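Local coordinates for protein cytosine deaminase (Klebsiella pneumoniae, PDB 4R85) that probably catalyses the hydrolytic deamination of cytosine and 5-methylcytosine, using an iron(II) ion held in an amidohydrolase-type barrel, at residues F15-Q20 with H25-Q30; R7-E12 with F347-S352; L375-E378 with E382-R385; G104-F109 with F305-I310. All coordinates share one frame; numbering follows the deposited sequence.

Contact 1 of 4, residues F15-Q20 with H25-Q30; sequences FTLDLQ and HRITAQ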
# COMPACT_ATOMS: atom_id res chain seq x y z
N PHE A 15 30.43 -1.66 6.69
CA PHE A 15 31.38 -0.84 5.94
C PHE A 15 31.57 0.55 6.52
O PHE A 15 30.66 1.12 7.12
CB PHE A 15 30.93 -0.70 4.48
CG PHE A 15 30.93 -1.99 3.72
CD1 PHE A 15 31.98 -2.30 2.88
CD2 PHE A 15 29.87 -2.88 3.83
CE1 PHE A 15 31.99 -3.49 2.17
CE2 PHE A 15 29.87 -4.06 3.12
CZ PHE A 15 30.94 -4.37 2.29
N THR A 16 32.77 1.08 6.34
CA THR A 16 33.03 2.50 6.56
C THR A 16 33.08 3.21 5.21
O THR A 16 33.71 2.74 4.26
CB THR A 16 34.35 2.71 7.32
OG1 THR A 16 34.14 2.38 8.70
CG2 THR A 16 34.80 4.16 7.23
N LEU A 17 32.39 4.35 5.12
CA LEU A 17 32.37 5.15 3.91
C LEU A 17 33.03 6.50 4.19
O LEU A 17 32.65 7.20 5.13
CB LEU A 17 30.93 5.37 3.43
CG LEU A 17 29.98 4.18 3.61
CD1 LEU A 17 28.58 4.53 3.14
CD2 LEU A 17 30.50 2.98 2.85
N ASP A 18 34.01 6.86 3.38
CA ASP A 18 34.72 8.12 3.54
C ASP A 18 34.31 9.07 2.43
O ASP A 18 34.52 8.78 1.25
CB ASP A 18 36.23 7.91 3.51
CG ASP A 18 36.74 7.21 4.75
OD1 ASP A 18 36.19 7.47 5.85
OD2 ASP A 18 37.69 6.40 4.64
N LEU A 19 33.72 10.20 2.81
CA LEU A 19 33.26 11.19 1.84
C LEU A 19 34.16 12.41 1.90
O LEU A 19 34.49 12.90 2.98
CB LEU A 19 31.81 11.58 2.13
CG LEU A 19 30.83 10.42 2.29
CD1 LEU A 19 29.40 10.94 2.44
CD2 LEU A 19 30.93 9.45 1.12
N GLN A 20 34.56 12.91 0.74
CA GLN A 20 35.51 14.00 0.69
C GLN A 20 35.34 14.77 -0.60
O GLN A 20 35.24 14.16 -1.66
CB GLN A 20 36.92 13.44 0.80
CG GLN A 20 38.02 14.47 0.73
CD GLN A 20 39.38 13.84 0.96
OE1 GLN A 20 39.50 12.84 1.68
NE2 GLN A 20 40.41 14.42 0.35
N HIS A 25 35.14 9.00 -1.44
CA HIS A 25 36.58 8.82 -1.53
C HIS A 25 37.02 7.37 -1.29
O HIS A 25 37.94 6.88 -1.94
CB HIS A 25 37.31 9.77 -0.58
CG HIS A 25 38.80 9.72 -0.71
ND1 HIS A 25 39.58 8.85 0.02
CD2 HIS A 25 39.66 10.41 -1.50
CE1 HIS A 25 40.85 9.02 -0.31
NE2 HIS A 25 40.92 9.96 -1.23
N ARG A 26 36.36 6.69 -0.36
CA ARG A 26 36.77 5.35 0.02
C ARG A 26 35.62 4.57 0.66
O ARG A 26 34.86 5.10 1.47
CB ARG A 26 37.96 5.41 0.99
CG ARG A 26 38.59 4.06 1.29
CD ARG A 26 39.44 4.10 2.56
NE ARG A 26 40.76 4.68 2.36
CZ ARG A 26 41.10 5.93 2.69
NH1 ARG A 26 40.20 6.73 3.24
NH2 ARG A 26 42.33 6.37 2.47
N ILE A 27 35.51 3.30 0.29
CA ILE A 27 34.59 2.36 0.92
C ILE A 27 35.40 1.18 1.43
O ILE A 27 36.08 0.52 0.65
CB ILE A 27 33.54 1.85 -0.08
CG1 ILE A 27 32.72 3.01 -0.64
CG2 ILE A 27 32.64 0.80 0.58
CD1 ILE A 27 31.91 2.64 -1.86
N THR A 28 35.33 0.91 2.73
CA THR A 28 36.15 -0.15 3.32
C THR A 28 35.33 -1.09 4.20
O THR A 28 34.56 -0.65 5.05
CB THR A 28 37.28 0.44 4.17
OG1 THR A 28 37.86 1.56 3.47
CG2 THR A 28 38.37 -0.60 4.44
N ALA A 29 35.50 -2.39 3.98
CA ALA A 29 34.84 -3.38 4.83
C ALA A 29 35.47 -3.40 6.22
O ALA A 29 36.69 -3.28 6.36
CB ALA A 29 34.93 -4.76 4.19
N GLN A 30 34.64 -3.55 7.25
CA GLN A 30 35.12 -3.65 8.62
C GLN A 30 35.12 -5.10 9.09
O GLN A 30 34.35 -5.92 8.58
CB GLN A 30 34.24 -2.83 9.56
CG GLN A 30 33.94 -1.42 9.08
CD GLN A 30 32.95 -0.69 9.98
OE1 GLN A 30 32.61 0.47 9.72
NE2 GLN A 30 32.48 -1.35 11.03
O HOH W 1 36.42 3.58 3.96
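The Phe15 ring lies obliquely over the neighbouring strand, its CD1 3.6 Å from Ala29 CA, with Ile27 CG2 (to CD1) and Ala29 CB (to CE1) also against the ring. Further along the same sheet face, Leu17 CD2 meets Ile27 CG2 at 3.8 Å, the two side chains running alongside one another. The other face is polar. Arg26, bent at chi3 (-80°), brings NH1 back to Asp18 OD2 at 2.9 Å; the carboxylate is met from above its plane, which is 85° from the guanidinium, and a single pair of atoms makes the salt bridge. Asp18 OD1 turns to Lys2. Thr16 OG1 donates to Gln30 OE1 (2.7 Å), and a water bridges Thr16 O, Asp18 OD2 and Thr28 OG1. His25 and Arg26 both face Asp18 in a classic beta bulge: Asp18 O accepts from His25 N at 2.8 Å and, more weakly judged by length, from Arg26 N at 3.2 Å. The axes run antiparallel at 169°, as a beta hairpin requires. Strand 23-29 is outermost in its four-strand mixed sheet, strand 14-20 pairs on its other side with strand 2-7, and Leu17 and Leu19 rest on Leu372 of strand 372-375.

Contact 2 of 4, residues R7-E12 with F347-S352; sequences RLRRQE and FVTDNS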
# COMPACT_ATOMS: atom_id res chain seq x y z
N ARG A 7 25.63 -0.99 6.68
CA ARG A 7 25.40 -2.12 5.79
C ARG A 7 25.29 -1.62 4.36
O ARG A 7 24.83 -0.49 4.12
CB ARG A 7 24.12 -2.86 6.18
CG ARG A 7 24.12 -3.40 7.60
CD ARG A 7 24.92 -4.68 7.71
NE ARG A 7 24.35 -5.74 6.90
CZ ARG A 7 23.42 -6.59 7.31
NH1 ARG A 7 22.97 -7.52 6.49
NH2 ARG A 7 22.95 -6.51 8.55
N LEU A 8 25.70 -2.45 3.41
CA LEU A 8 25.43 -2.17 2.00
C LEU A 8 24.47 -3.24 1.50
O LEU A 8 24.34 -4.30 2.12
CB LEU A 8 26.72 -2.15 1.20
CG LEU A 8 27.67 -1.01 1.59
CD1 LEU A 8 28.98 -1.14 0.83
CD2 LEU A 8 27.02 0.36 1.34
N ARG A 9 23.79 -2.97 0.39
CA ARG A 9 22.73 -3.86 -0.08
C ARG A 9 23.24 -5.25 -0.44
O ARG A 9 24.24 -5.39 -1.15
CB ARG A 9 21.97 -3.24 -1.26
CG ARG A 9 21.05 -2.10 -0.85
CD ARG A 9 20.13 -1.70 -1.99
NE ARG A 9 19.40 -2.87 -2.48
CZ ARG A 9 19.25 -3.17 -3.77
NH1 ARG A 9 19.76 -2.37 -4.71
NH2 ARG A 9 18.56 -4.25 -4.11
N ARG A 10 22.53 -6.26 0.05
CA ARG A 10 22.81 -7.66 -0.28
C ARG A 10 24.23 -8.11 0.08
O ARG A 10 24.81 -8.96 -0.59
CB ARG A 10 22.52 -7.93 -1.76
CG ARG A 10 21.08 -7.65 -2.16
CD ARG A 10 20.87 -7.78 -3.66
NE ARG A 10 20.78 -9.16 -4.10
CZ ARG A 10 20.59 -9.53 -5.37
NH1 ARG A 10 20.48 -8.61 -6.32
NH2 ARG A 10 20.52 -10.81 -5.68
N GLN A 11 24.78 -7.52 1.15
CA GLN A 11 26.06 -7.96 1.70
C GLN A 11 25.94 -8.12 3.21
O GLN A 11 25.11 -7.46 3.84
CB GLN A 11 27.17 -6.96 1.37
CG GLN A 11 27.43 -6.81 -0.11
CD GLN A 11 28.71 -6.05 -0.40
OE1 GLN A 11 28.68 -4.93 -0.91
NE2 GLN A 11 29.85 -6.66 -0.06
N GLU A 12 26.74 -9.00 3.79
CA GLU A 12 26.64 -9.22 5.23
C GLU A 12 27.61 -8.36 6.04
O GLU A 12 27.37 -8.10 7.22
CB GLU A 12 26.82 -10.71 5.58
CG GLU A 12 26.14 -11.10 6.89
CD GLU A 12 26.48 -12.51 7.35
OE1 GLU A 12 26.66 -13.40 6.48
OE2 GLU A 12 26.58 -12.73 8.58
N PHE A 347 14.08 -1.67 -7.59
CA PHE A 347 13.00 -1.05 -8.37
C PHE A 347 12.76 0.42 -8.07
O PHE A 347 12.01 1.09 -8.79
CB PHE A 347 11.70 -1.86 -8.21
CG PHE A 347 11.85 -3.29 -8.67
CD1 PHE A 347 12.01 -3.58 -10.01
CD2 PHE A 347 11.87 -4.33 -7.75
CE1 PHE A 347 12.17 -4.89 -10.45
CE2 PHE A 347 12.03 -5.64 -8.17
CZ PHE A 347 12.18 -5.92 -9.52
N VAL A 348 13.39 0.93 -7.01
CA VAL A 348 13.25 2.34 -6.66
C VAL A 348 14.60 3.03 -6.47
O VAL A 348 14.65 4.17 -6.01
CB VAL A 348 12.40 2.52 -5.41
CG1 VAL A 348 10.98 1.99 -5.66
CG2 VAL A 348 13.04 1.81 -4.23
N THR A 349 15.67 2.33 -6.81
CA THR A 349 17.01 2.92 -6.82
C THR A 349 17.74 2.64 -8.14
O THR A 349 17.61 3.40 -9.11
CB THR A 349 17.88 2.46 -5.58
OG1 THR A 349 18.02 1.04 -5.57
CG2 THR A 349 17.27 2.95 -4.26
N ASP A 350 18.51 1.56 -8.17
CA ASP A 350 19.34 1.20 -9.33
C ASP A 350 18.61 1.20 -10.67
O ASP A 350 19.12 1.76 -11.64
CB ASP A 350 19.99 -0.18 -9.14
CG ASP A 350 20.90 -0.24 -7.92
OD1 ASP A 350 21.23 0.82 -7.34
OD2 ASP A 350 21.29 -1.37 -7.55
N ASN A 351 17.45 0.55 -10.73
CA ASN A 351 16.77 0.39 -12.01
C ASN A 351 16.24 1.74 -12.49
O ASN A 351 16.25 2.05 -13.68
CB ASN A 351 15.61 -0.59 -11.89
CG ASN A 351 16.07 -2.01 -11.64
OD1 ASN A 351 17.25 -2.26 -11.38
ND2 ASN A 351 15.14 -2.95 -11.72
N SER A 352 15.76 2.53 -11.54
CA SER A 352 15.27 3.88 -11.84
C SER A 352 16.41 4.79 -12.31
O SER A 352 16.23 5.59 -13.25
CB SER A 352 14.58 4.45 -10.61
OG SER A 352 13.52 3.62 -10.20
O HOH W 2 20.69 0.40 -4.55
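Arg9 and Asp350 point in opposing senses and overlap near their ends, joining a type II beta turn, Leu8 to Gln11, to the start of helix 350-355 of the amidohydrolase barrel. The backbones stay well apart, with Arg9 CA 11.1 Å from Asp350 CA, so the long arginine side chain makes the crossing and only 76 Å² is buried in total. Its chain is bent at chi3 (54°), which swings the guanidinium round at the end of the reach. NH1 then meets Asp350 OD2 at 3.4 Å, a long salt bridge in which the oxygen lies near the guanidinium plane, at its edge. The carboxylate is turned 51° from the guanidinium, too far for a flat two-pronged pairing, and no direct hydrogen bond joins the two segments.

A water makes up the polar link, lying in the guanidinium plane and tying the arginine to both Thr349 and Asp350, so each carboxylate oxygen is joined to the guanidinium by a different route. Thr349 stands at the N-cap position but makes no capping bond with its side chain; its OG1 is instead hydrogen-bonded to Leu345 O. The other terminal nitrogen of the arginine, NH2, forms salt bridges with Asp346 and Asp380. With Asp350 this gathers three acidic side chains round one guanidinium, which would be expected to stabilise its positive charge. The bridging water accepts from Arg9 NH1 and donates to Thr349 OG1 and Asp350 OD1, and all three bonds measure 2.9 Å.

Contact 3 of 4, residues L375-E378 with E382-R385; sequences LDAE and EAVR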
# COMPACT_ATOMS: atom_id res chain seq x y z
N LEU A 375 19.09 4.44 5.86
CA LEU A 375 17.72 3.98 6.08
C LEU A 375 17.64 3.24 7.40
O LEU A 375 18.57 2.52 7.76
CB LEU A 375 17.32 2.99 4.99
CG LEU A 375 16.70 3.37 3.67
CD1 LEU A 375 16.28 2.10 2.97
CD2 LEU A 375 15.51 4.31 3.88
N ASP A 376 16.52 3.38 8.11
CA ASP A 376 16.34 2.71 9.40
C ASP A 376 15.93 1.25 9.22
O ASP A 376 14.85 0.83 9.66
CB ASP A 376 15.31 3.46 10.25
CG ASP A 376 15.29 3.00 11.70
OD1 ASP A 376 16.31 2.44 12.18
OD2 ASP A 376 14.25 3.20 12.37
N ALA A 377 16.80 0.48 8.57
CA ALA A 377 16.59 -0.95 8.34
C ALA A 377 17.93 -1.54 7.91
O ALA A 377 18.81 -0.80 7.49
CB ALA A 377 15.56 -1.16 7.27
N GLU A 378 18.07 -2.86 8.00
CA GLU A 378 19.37 -3.49 7.73
C GLU A 378 19.48 -4.17 6.36
O GLU A 378 20.57 -4.56 5.95
CB GLU A 378 19.75 -4.47 8.84
CG GLU A 378 18.91 -5.73 8.86
CD GLU A 378 17.71 -5.62 9.78
OE1 GLU A 378 17.01 -4.59 9.72
OE2 GLU A 378 17.49 -6.57 10.56
N GLU A 382 13.50 -5.80 5.22
CA GLU A 382 13.08 -5.01 6.36
C GLU A 382 12.70 -3.59 5.95
O GLU A 382 11.77 -3.00 6.52
CB GLU A 382 14.16 -5.01 7.44
CG GLU A 382 14.28 -6.35 8.14
CD GLU A 382 13.01 -6.69 8.92
OE1 GLU A 382 12.50 -5.80 9.63
OE2 GLU A 382 12.53 -7.84 8.82
N ALA A 383 13.40 -3.04 4.97
CA ALA A 383 13.09 -1.69 4.49
C ALA A 383 11.63 -1.60 4.02
O ALA A 383 10.91 -0.68 4.42
CB ALA A 383 14.05 -1.28 3.37
N VAL A 384 11.19 -2.55 3.20
CA VAL A 384 9.82 -2.50 2.69
C VAL A 384 8.79 -2.96 3.73
O VAL A 384 7.68 -2.42 3.81
CB VAL A 384 9.65 -3.25 1.32
CG1 VAL A 384 9.66 -4.76 1.50
CG2 VAL A 384 8.34 -2.81 0.63
N ARG A 385 9.17 -3.93 4.55
CA ARG A 385 8.24 -4.45 5.55
C ARG A 385 7.92 -3.39 6.59
O ARG A 385 6.76 -3.25 7.00
CB ARG A 385 8.78 -5.68 6.27
CG ARG A 385 7.74 -6.31 7.17
CD ARG A 385 8.29 -7.47 7.99
NE ARG A 385 9.26 -7.03 8.99
CZ ARG A 385 8.95 -6.52 10.18
NH1 ARG A 385 9.92 -6.15 11.02
NH2 ARG A 385 7.68 -6.36 10.54
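Two acidic side chains, Glu378 and Glu382, lie against each other without a hydrogen bond between them, in a connection that leads from strand 372-375 into helix 380-386 of the amidohydrolase fold. A carboxylate oxygen meets an aliphatic carbon: Glu378 OE1 lies 3.6 Å from Glu382 CG, while the nearest charged oxygens, Glu378 OE1 and Glu382 OE1, stay 4.7 Å apart. Glu378 takes a chi1 of 71°, with CG between its backbone N and carbonyl carbon, and a further bend at chi2 brings the carboxylate over to the helix. The like charges are probably eased by Arg385, one turn on, whose NH1 donates to the syn lone pair of Glu382 OE1 at 3.0 Å and whose NE makes a weak bond to OE2. Arg385 NH2 reaches Gly318 O of the second subunit, so the same guanidinium also takes part in the dimer contact.

Beside these charged groups the contact is small and apolar. An inverse gamma turn centred on Asp376 redirects the chain between Leu375 and Ala377, and both of these point toward the helix. Leu375 CD1 touches Ala383 CB at 4.1 Å, and the Ala377 methyl sits still closer to the helix backbone, its CB 3.7 Å from Ala383 N.

Contact 4 of 4, residues G104-F109 with F305-I310; sequences GMLRDF and FAQDSI. With FE2 (Fe (II) ion), chain H; 17E (5-methylcytosine), chain G.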
# COMPACT_ATOMS: atom_id res chain seq x y z
N GLY A 104 9.77 19.28 -1.91
CA GLY A 104 10.03 19.19 -0.48
C GLY A 104 9.62 17.85 0.12
O GLY A 104 10.37 17.25 0.89
N MET A 105 8.43 17.37 -0.26
CA MET A 105 7.96 16.06 0.19
C MET A 105 8.87 14.95 -0.29
O MET A 105 9.10 13.98 0.43
CB MET A 105 6.56 15.76 -0.35
CG MET A 105 5.44 16.70 0.06
SD MET A 105 3.90 16.04 -0.65
CE MET A 105 2.98 17.57 -0.81
N LEU A 106 9.35 15.06 -1.53
CA LEU A 106 10.20 14.01 -2.09
C LEU A 106 11.55 13.99 -1.36
O LEU A 106 12.06 12.92 -1.03
CB LEU A 106 10.40 14.20 -3.60
CG LEU A 106 9.15 14.06 -4.47
CD1 LEU A 106 9.38 14.64 -5.86
CD2 LEU A 106 8.73 12.59 -4.57
N ARG A 107 12.10 15.18 -1.11
CA ARG A 107 13.33 15.34 -0.33
C ARG A 107 13.17 14.71 1.05
O ARG A 107 14.08 14.03 1.53
CB ARG A 107 13.66 16.83 -0.21
CG ARG A 107 14.89 17.18 0.66
CD ARG A 107 14.53 17.44 2.12
NE ARG A 107 13.28 18.18 2.27
CZ ARG A 107 13.18 19.51 2.22
NH1 ARG A 107 14.27 20.24 2.02
NH2 ARG A 107 12.00 20.10 2.37
N ASP A 108 12.03 14.95 1.69
CA ASP A 108 11.76 14.39 3.01
C ASP A 108 11.86 12.88 3.00
O ASP A 108 12.18 12.27 4.02
CB ASP A 108 10.39 14.81 3.53
CG ASP A 108 10.35 16.26 3.98
OD1 ASP A 108 11.43 16.88 4.16
OD2 ASP A 108 9.22 16.78 4.16
N PHE A 109 11.57 12.27 1.86
CA PHE A 109 11.59 10.82 1.75
C PHE A 109 12.81 10.26 0.98
O PHE A 109 12.77 9.14 0.47
CB PHE A 109 10.27 10.30 1.18
CG PHE A 109 9.15 10.34 2.17
CD1 PHE A 109 9.09 9.40 3.19
CD2 PHE A 109 8.16 11.32 2.09
CE1 PHE A 109 8.05 9.43 4.12
CE2 PHE A 109 7.12 11.35 3.00
CZ PHE A 109 7.06 10.40 4.02
N PHE A 305 9.59 1.40 -10.43
CA PHE A 305 8.31 1.92 -9.93
C PHE A 305 8.35 3.43 -9.72
O PHE A 305 9.39 3.99 -9.39
CB PHE A 305 7.93 1.28 -8.60
CG PHE A 305 7.56 -0.17 -8.70
CD1 PHE A 305 6.58 -0.59 -9.59
CD2 PHE A 305 8.19 -1.12 -7.90
CE1 PHE A 305 6.23 -1.94 -9.69
CE2 PHE A 305 7.85 -2.47 -7.98
CZ PHE A 305 6.87 -2.88 -8.88
N ALA A 306 7.20 4.08 -9.89
CA ALA A 306 7.13 5.53 -9.73
C ALA A 306 5.79 5.95 -9.13
O ALA A 306 4.81 5.22 -9.20
CB ALA A 306 7.32 6.21 -11.08
N GLN A 307 5.77 7.14 -8.54
CA GLN A 307 4.56 7.67 -7.92
C GLN A 307 3.52 8.22 -8.90
O GLN A 307 2.33 8.08 -8.67
CB GLN A 307 4.90 8.73 -6.86
CG GLN A 307 5.69 8.14 -5.69
CD GLN A 307 6.22 9.18 -4.73
OE1 GLN A 307 5.48 9.74 -3.93
NE2 GLN A 307 7.52 9.43 -4.81
N ASP A 308 3.99 8.85 -9.98
CA ASP A 308 3.12 9.45 -11.01
C ASP A 308 2.44 10.75 -10.54
O ASP A 308 2.69 11.83 -11.09
CB ASP A 308 2.07 8.43 -11.50
CG ASP A 308 1.47 8.80 -12.83
OD1 ASP A 308 0.30 8.47 -13.11
OD2 ASP A 308 2.19 9.43 -13.61
N SER A 309 1.60 10.63 -9.53
CA SER A 309 0.79 11.76 -9.09
C SER A 309 0.87 12.00 -7.59
O SER A 309 0.91 11.06 -6.81
CB SER A 309 -0.68 11.51 -9.42
OG SER A 309 -0.90 11.59 -10.81
N ILE A 310 0.86 13.27 -7.20
CA ILE A 310 0.59 13.63 -5.82
C ILE A 310 -0.51 14.69 -5.78
O ILE A 310 -0.32 15.83 -6.21
CB ILE A 310 1.87 14.10 -5.11
CG1 ILE A 310 2.86 12.93 -5.00
CG2 ILE A 310 1.54 14.66 -3.73
CD1 ILE A 310 4.15 13.23 -4.22
FE FE2 H . 2.22 9.65 -15.92
N1 17E G . -1.85 12.28 -17.62
C2 17E G . -1.87 11.05 -18.15
O2 17E G . -2.13 10.90 -19.49
N3 17E G . -1.63 9.97 -17.41
C4 17E G . -1.38 10.08 -16.10
N4 17E G . -1.13 8.91 -15.31
C5 17E G . -1.35 11.34 -15.50
C6 17E G . -1.59 12.45 -16.31
CM5 17E G . -1.06 11.49 -14.04
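Leu106 and Gln307 make the closest approach, a tight van der Waals contact of a methyl with an amide nitrogen in which Leu106 CD2 stands 3.4 Å from Gln307 NE2. Gln307 has an extended chain beyond CG, which carries the amide across to the helix, and NE2 also makes a weak hydrogen bond to Gly320 O. The second touch is slacker: Met105 SD lies 4.1 Å from Ile310 CG2. Nothing polar bonds the two segments, and the CA atoms remain far apart (Met105 to Ile310, 9.8 Å), so side-chain ends do all the joining. On the partly exposed flank of the helix, Arg107 NE forms a salt bridge with Asp108 OD1 (2.9 Å), which is also hydrogen-bonded to Tyr410 OH of the second subunit.

Turned the other way, the 305-310 segment carries active-site groups. Asp308 CG is anti to the backbone N (chi1 -161°), and the carboxylate divides its work: OD2 binds the iron at 2.3 Å, whereas OD1 accepts from 5-methylcytosine N4 at 2.7 Å. Ser309 OG approaches the ligand methyl CM5 at 3.2 Å and is hydrogen-bonded to Glu273 and Asp312. With His56, His58, His209 and His241 completing the iron site, this is the mononuclear metal centre of an amidohydrolase TIM barrel.

Contact 2 closes the longest loop along the chain, with contacts 1 and 4 nested inside it, and contact 3 follows. Contacts 1 and 2, centres about 17 Å apart, touch where Phe15 meets Leu8 at the small N-terminal sheet; contact 2 then carries on to helix 350-355. Contacts 2 and 3 are nearer, about 11 Å between centres, meeting where Arg7 packs on Glu378. Phe347 O of contact 2 and Phe305 N of contact 4 lie 2.9 Å apart, a probable hydrogen bond. Strands 303-305 (contact 4) and 372-375 (contact 3) belong to one large sheet, the contact centres about 18 Å apart. Contacts 1 and 4, about 29 Å apart between centres, thus lie at the small outer sheet and at the iron site.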